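Local coordinates for protein malate synthase (Haloferax volcanii, PDB 5TAO) that catalyses the magnesium-dependent Claisen condensation of acetyl-CoA with glyoxylate, yielding malate and CoA in the glyoxylate cycle, at residues V191-D196 with P207-L212. Sequence-based numbering, arbitrary orientation.
With PB (lead (II) ion), chain F; PB (lead (II) ion), chain G; GLV (glyoxylic acid), chain C; GLV (glyoxylic acid), chain E.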
loop_
_atom_site.group_PDB
_atom_site.type_symbol
_atom_site.label_atom_id
_atom_site.label_comp_id
_atom_site.label_asym_id
_atom_site.label_seq_id
_atom_site.Cartn_x
_atom_site.Cartn_y
_atom_site.Cartn_z
ATOM N N VAL A 191 22.359 -0.132 22.406
ATOM C CA VAL A 191 23.755 -0.216 22.045
ATOM C C VAL A 191 23.950 -0.217 20.526
ATOM O O VAL A 191 24.645 0.655 19.988
ATOM C CB VAL A 191 24.483 -1.451 22.622
ATOM C CG1 VAL A 191 25.962 -1.287 22.353
ATOM C CG2 VAL A 191 24.235 -1.593 24.125
ATOM N N ASP A 192 23.393 -1.222 19.830
ATOM C CA ASP A 192 23.542 -1.270 18.405
ATOM C C ASP A 192 22.724 -0.170 17.653
ATOM O O ASP A 192 23.073 0.263 16.575
ATOM C CB ASP A 192 23.288 -2.669 17.962
ATOM C CG ASP A 192 24.356 -3.677 18.535
ATOM O OD1 ASP A 192 25.410 -3.228 18.971
ATOM O OD2 ASP A 192 24.114 -4.920 18.567
ATOM N N TYR A 193 21.615 0.271 18.218
ATOM C CA TYR A 193 20.797 1.257 17.592
ATOM C C TYR A 193 21.590 2.506 17.495
ATOM O O TYR A 193 21.585 3.164 16.500
ATOM C CB TYR A 193 19.592 1.491 18.497
ATOM C CG TYR A 193 18.651 2.563 17.965
ATOM C CD1 TYR A 193 17.698 2.255 17.001
ATOM C CD2 TYR A 193 18.690 3.883 18.497
ATOM C CE1 TYR A 193 16.784 3.221 16.539
ATOM C CE2 TYR A 193 17.849 4.855 18.029
ATOM C CZ TYR A 193 16.868 4.527 17.084
ATOM O OH TYR A 193 16.034 5.547 16.729
ATOM N N THR A 194 22.301 2.864 18.561
ATOM C CA THR A 194 23.251 3.975 18.531
ATOM C C THR A 194 24.256 3.987 17.394
ATOM O O THR A 194 24.506 5.024 16.696
ATOM C CB THR A 194 24.012 4.084 19.867
ATOM O OG1 THR A 194 23.105 4.185 20.915
ATOM C CG2 THR A 194 24.932 5.284 19.929
ATOM N N LYS A 195 24.768 2.834 17.108
ATOM C CA LYS A 195 25.702 2.725 16.001
ATOM C C LYS A 195 24.957 2.771 14.687
ATOM O O LYS A 195 25.374 3.443 13.769
ATOM C CB LYS A 195 26.436 1.381 16.147
ATOM C CG LYS A 195 27.413 1.014 15.064
ATOM C CD LYS A 195 28.395 2.121 14.810
ATOM C CE LYS A 195 29.527 1.620 13.860
ATOM N NZ LYS A 195 30.600 2.629 13.773
ATOM N N ASP A 196 23.788 2.131 14.585
ATOM C CA ASP A 196 23.048 2.190 13.316
ATOM C C ASP A 196 22.645 3.636 12.973
ATOM O O ASP A 196 22.618 4.042 11.846
ATOM C CB ASP A 196 21.791 1.278 13.347
ATOM C CG ASP A 196 21.005 1.327 12.009
ATOM O OD1 ASP A 196 21.513 0.693 11.102
ATOM O OD2 ASP A 196 19.967 2.029 11.868
ATOM N N PRO A 207 23.159 7.560 24.282
ATOM C CA PRO A 207 22.022 8.448 24.397
ATOM C C PRO A 207 20.827 7.724 25.031
ATOM O O PRO A 207 20.717 6.499 25.003
ATOM C CB PRO A 207 21.695 8.820 22.927
ATOM C CG PRO A 207 22.881 8.356 22.117
ATOM C CD PRO A 207 23.511 7.247 22.887
ATOM N N ALA A 208 19.935 8.510 25.596
ATOM C CA ALA A 208 18.746 7.993 26.243
ATOM C C ALA A 208 17.637 7.508 25.257
ATOM O O ALA A 208 16.821 6.624 25.599
ATOM C CB ALA A 208 18.223 9.066 27.187
ATOM N N TRP A 209 17.619 8.108 24.068
ATOM C CA TRP A 209 16.739 7.746 22.956
ATOM C C TRP A 209 15.297 7.615 23.440
ATOM O O TRP A 209 14.675 6.586 23.248
ATOM C CB TRP A 209 17.182 6.429 22.389
ATOM C CG TRP A 209 18.468 6.425 21.698
ATOM C CD1 TRP A 209 19.525 5.648 21.980
ATOM C CD2 TRP A 209 18.793 7.130 20.504
ATOM N NE1 TRP A 209 20.516 5.819 21.063
ATOM C CE2 TRP A 209 20.079 6.699 20.109
ATOM C CE3 TRP A 209 18.101 8.058 19.710
ATOM C CZ2 TRP A 209 20.734 7.201 18.984
ATOM C CZ3 TRP A 209 18.743 8.531 18.561
ATOM C CH2 TRP A 209 20.031 8.106 18.218
ATOM N N PRO A 210 14.791 8.645 24.114
ATOM C CA PRO A 210 13.390 8.604 24.543
ATOM C C PRO A 210 12.392 8.382 23.440
ATOM O O PRO A 210 11.406 7.656 23.676
ATOM C CB PRO A 210 13.181 9.961 25.259
ATOM C CG PRO A 210 14.208 10.881 24.656
ATOM C CD PRO A 210 15.411 9.974 24.360
ATOM N N GLU A 211 12.643 8.865 22.224
ATOM C CA GLU A 211 11.653 8.576 21.162
ATOM C C GLU A 211 11.618 7.141 20.751
ATOM O O GLU A 211 10.569 6.614 20.415
ATOM C CB GLU A 211 11.891 9.340 19.906
ATOM C CG GLU A 211 12.078 10.803 20.122
ATOM C CD GLU A 211 13.489 11.222 20.606
ATOM O OE1 GLU A 211 14.516 10.372 20.917
ATOM O OE2 GLU A 211 13.475 12.478 20.663
ATOM N N LEU A 212 12.765 6.497 20.747
ATOM C CA LEU A 212 12.763 5.125 20.382
ATOM C C LEU A 212 11.880 4.394 21.325
ATOM O O LEU A 212 11.152 3.438 20.933
ATOM C CB LEU A 212 14.215 4.587 20.386
ATOM C CG LEU A 212 14.330 3.064 20.272
ATOM C CD1 LEU A 212 13.787 2.698 18.919
ATOM C CD2 LEU A 212 15.807 2.611 20.440
HETATM PB PB PB F . 20.307 1.377 8.952
HETATM PB PB PB G . 23.000 -6.760 18.323
HETATM C C1 GLV C . 22.114 -4.424 22.405
HETATM O O1 GLV C . 21.782 -3.677 21.453
HETATM C C2 GLV C . 22.620 -5.827 22.240
HETATM O O2 GLV C . 23.225 -6.476 23.174
HETATM O O3 GLV C . 22.501 -6.350 21.113
HETATM C C1 GLV E . 26.323 -6.440 15.779
HETATM O O1 GLV E . 25.906 -6.997 14.755
HETATM C C2 GLV E . 25.661 -6.619 17.102
HETATM O O2 GLV E . 26.237 -6.053 18.081
HETATM O O3 GLV E . 24.583 -7.247 17.285
#
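Tyr193 drives the CD2–CE2 edge of its ring into one face of the Trp209 indole, a T-shaped pair with the planes at 87° and Tyr193 CE2 3.5 Å from Trp209 CD2. With CG anti to the backbone N (chi1 178°), the tyrosine ring extends off helix 190-197 toward the start of helix 210-223. Over one face of that ring lies Leu212, its CD2 methyl above the centre in a CH-pi contact, 3.6 Å from the centroid of the Tyr193 ring. The far end of the ring is tied down separately, Tyr193 OH being hydrogen-bonded to Glu163. On the indole's edge, Trp209 NE1 donates to Thr194 OG1 at 3.1 Å, nearly straight (169°) and within the ring plane. The same hydroxyl is also hydrogen-bonded to Glu190 O, one turn back on its helix. Pro207 brings CD to 3.7 Å from Thr194 OG1, while its CB lies against the indole face opposite Tyr193. A leucine in place of Trp209 would probably leave the Tyr193 edge without its aromatic face and Thr194 OG1 without the N-H that now reaches it. The same helix carries Asp192, a magnesium ligand in the enzyme; in this crystal its OD2 binds a lead ion at 2.2 Å, with Glu123 also on that ion. Val191 and Asp192 belong to the glyoxylate site. Ring packing and one directed N-H bond thus join the metal-bearing helix, which follows strand 183-188 of the parallel barrel, to the loop and first turn of helix 210-223, where Trp209 is the N-cap residue, with the indole's polar edge satisfied inside a largely apolar contact.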